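Local coordinates for RIM-binding protein, isoform F (Drosophila melanogaster, PDB 6Q9M), which probably acts as an active-zone scaffold that couples synaptic vesicle recruitment to release sites and contains a central array of fibronectin type III domains, at residues V44-G48 with V49-T53. Sequence-based numbering, arbitrary orientation.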
ATOM      1  N   VAL A  44      -0.378  20.643  -4.440  1.00 48.61           N
ATOM      2  CA  VAL A  44       0.718  20.490  -3.491  1.00 47.34           C
ATOM      3  C   VAL A  44       0.131  20.176  -2.128  1.00 52.36           C
ATOM      4  O   VAL A  44      -0.731  20.913  -1.630  1.00 59.89           O
ATOM      5  CB  VAL A  44       1.591  21.748  -3.440  1.00 50.26           C
ATOM      6  CG1 VAL A  44       2.808  21.487  -2.577  1.00 45.04           C
ATOM      7  CG2 VAL A  44       2.004  22.131  -4.851  1.00 57.95           C
ATOM      8  N   TYR A  45       0.580  19.076  -1.533  1.00 53.80           N
ATOM      9  CA  TYR A  45       0.117  18.628  -0.226  1.00 54.67           C
ATOM     10  C   TYR A  45       1.248  18.666   0.787  1.00 56.00           C
ATOM     11  O   TYR A  45       2.415  18.436   0.451  1.00 56.17           O
ATOM     12  CB  TYR A  45      -0.433  17.213  -0.283  1.00 52.49           C
ATOM     13  CG  TYR A  45      -1.681  17.080  -1.118  1.00 54.56           C
ATOM     14  CD1 TYR A  45      -1.603  17.025  -2.502  1.00 58.98           C
ATOM     15  CD2 TYR A  45      -2.932  17.013  -0.525  1.00 49.50           C
ATOM     16  CE1 TYR A  45      -2.729  16.908  -3.270  1.00 61.34           C
ATOM     17  CE2 TYR A  45      -4.067  16.894  -1.296  1.00 58.69           C
ATOM     18  CZ  TYR A  45      -3.956  16.839  -2.670  1.00 61.45           C
ATOM     19  OH  TYR A  45      -5.075  16.718  -3.460  1.00 74.67           O
ATOM     20  N   VAL A  46       0.885  18.936   2.041  1.00 59.38           N
ATOM     21  CA  VAL A  46       1.800  18.819   3.170  1.00 55.44           C
ATOM     22  C   VAL A  46       1.091  17.996   4.237  1.00 55.43           C
ATOM     23  O   VAL A  46      -0.005  18.362   4.681  1.00 63.22           O
ATOM     24  CB  VAL A  46       2.220  20.200   3.715  1.00 57.41           C
ATOM     25  CG1 VAL A  46       3.080  20.059   4.950  1.00 55.52           C
ATOM     26  CG2 VAL A  46       2.980  20.986   2.649  1.00 55.41           C
ATOM     27  N   ASP A  47       1.701  16.880   4.624  1.00 53.67           N
ATOM     28  CA  ASP A  47       1.089  15.891   5.512  1.00 55.65           C
ATOM     29  C   ASP A  47      -0.366  15.634   5.138  1.00 62.29           C
ATOM     30  O   ASP A  47      -1.259  15.613   5.985  1.00 70.81           O
ATOM     31  CB  ASP A  47       1.207  16.303   6.977  1.00 59.66           C
ATOM     32  CG  ASP A  47       2.594  16.825   7.330  1.00 68.43           C
ATOM     33  OD1 ASP A  47       3.576  16.364   6.711  1.00 66.73           O
ATOM     34  OD2 ASP A  47       2.700  17.703   8.219  1.00 71.90           O
ATOM     35  N   GLY A  48      -0.613  15.465   3.843  1.00 62.85           N
ATOM     36  CA  GLY A  48      -1.937  15.128   3.370  1.00 62.80           C
ATOM     37  C   GLY A  48      -2.892  16.285   3.154  1.00 66.99           C
ATOM     38  O   GLY A  48      -3.978  16.065   2.609  1.00 66.56           O
ATOM     39  N   VAL A  49      -2.548  17.505   3.571  1.00 65.56           N
ATOM     40  CA  VAL A  49      -3.432  18.662   3.431  1.00 67.27           C
ATOM     41  C   VAL A  49      -3.044  19.442   2.177  1.00 63.64           C
ATOM     42  O   VAL A  49      -1.866  19.763   1.974  1.00 60.41           O
ATOM     43  CB  VAL A  49      -3.364  19.561   4.678  1.00 72.77           C
ATOM     44  CG1 VAL A  49      -4.189  20.818   4.479  1.00 75.41           C
ATOM     45  CG2 VAL A  49      -3.828  18.805   5.909  1.00 74.06           C
ATOM     46  N   LEU A  50      -4.034  19.761   1.344  1.00 64.03           N
ATOM     47  CA  LEU A  50      -3.786  20.542   0.130  1.00 63.78           C
ATOM     48  C   LEU A  50      -3.459  21.989   0.492  1.00 59.83           C
ATOM     49  O   LEU A  50      -4.187  22.617   1.261  1.00 60.05           O
ATOM     50  CB  LEU A  50      -5.005  20.490  -0.794  1.00 63.12           C
ATOM     51  CG  LEU A  50      -5.025  21.421  -2.015  1.00 67.10           C
ATOM     52  CD1 LEU A  50      -3.762  21.276  -2.846  1.00 68.58           C
ATOM     53  CD2 LEU A  50      -6.253  21.161  -2.874  1.00 69.45           C
ATOM     54  N   LYS A  51      -2.354  22.512  -0.044  1.00 57.66           N
ATOM     55  CA  LYS A  51      -1.870  23.838   0.326  1.00 62.54           C
ATOM     56  C   LYS A  51      -1.807  24.837  -0.821  1.00 68.95           C
ATOM     57  O   LYS A  51      -2.152  26.002  -0.627  1.00 71.80           O
ATOM     58  CB  LYS A  51      -0.485  23.721   0.962  1.00 65.45           C
ATOM     59  CG  LYS A  51      -0.468  22.821   2.181  1.00 65.90           C
ATOM     60  CD  LYS A  51      -1.144  23.483   3.369  1.00 72.60           C
ATOM     61  CE  LYS A  51      -0.216  24.484   4.051  1.00 79.53           C
ATOM     62  NZ  LYS A  51      -0.923  25.259   5.109  1.00 90.35           N
ATOM     63  N   VAL A  52      -1.387  24.437  -2.021  1.00 71.18           N
ATOM     64  CA  VAL A  52      -1.348  25.387  -3.125  1.00 71.15           C
ATOM     65  C   VAL A  52      -1.610  24.645  -4.423  1.00 68.50           C
ATOM     66  O   VAL A  52      -1.303  23.456  -4.558  1.00 71.16           O
ATOM     67  CB  VAL A  52      -0.015  26.181  -3.175  1.00 71.91           C
ATOM     68  CG1 VAL A  52       1.154  25.278  -3.235  1.00 68.19           C
ATOM     69  CG2 VAL A  52       0.008  27.136  -4.357  1.00 81.01           C
ATOM     70  N   THR A  53      -2.237  25.354  -5.361  1.00 63.86           N
ATOM     71  CA  THR A  53      -2.562  24.845  -6.683  1.00 61.57           C
ATOM     72  C   THR A  53      -1.779  25.668  -7.688  1.00 61.11           C
ATOM     73  O   THR A  53      -1.890  26.897  -7.705  1.00 65.82           O
ATOM     74  CB  THR A  53      -4.062  24.932  -6.969  1.00 70.13           C
ATOM     75  OG1 THR A  53      -4.780  24.132  -6.020  1.00 71.96           O
ATOM     76  CG2 THR A  53      -4.353  24.410  -8.360  1.00 75.75           C
TER
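Tyr45 and Leu50 meet on one face of a tight beta hairpin. With CG anti to the carbonyl carbon, the Tyr45 ring lies against the opposite strand: its CE2 stands 3.8 Å from Leu50 CB, while Leu50 CD1 sits over one ring face. Two torsions of Leu50 set that branch: chi1 (171°) puts CG anti to the backbone N, and chi2 (52°) then brings CD1 to 3.3 Å from Val44 O. Arg78 adds a cation-pi contact to the same ring.

The valines occupy the other face. Val44 and Val52 run alongside each other, pointing the same way, and Val52 CG1 approaches both Val44 CB and Val44 CG2 to 3.6 Å. Val44, packed against Ile26, Trp28 and Ile64, turns into the sandwich interior with Val46, while Val49 and Val52 lie nearer the sheet edge. Nearer the turn, the aliphatic stem of Lys51 crosses Val46, Lys51 CG lying 3.9 Å from Val46 CG2, before its bent chain leads the amine away.

Four backbone bonds fix this placement. Val46 and Val49 exchange N-H and carbonyl in a reciprocal pair, both bonds 2.9 Å, that closes the turn. Farther along, Val44 faces two residues: its O accepts Lys51 N (2.8 Å) and its N donates to Val52 O. Lys51 is the extra residue, its near-helical backbone angles those of position 1 in a classic bulge. Asp47 and Gly48 both take the positive phi of a type I' turn, readily open to glycine (85° at Gly48), and the Asp47 carboxylate is held by His73 ND1 and Arg74 N of the adjoining strand. The arrangement is a two-residue type I' hairpin followed by a classic bulge, joining edge strand 49-55 to strand 39-46 in the four-stranded sheet of a fibronectin type III beta sandwich.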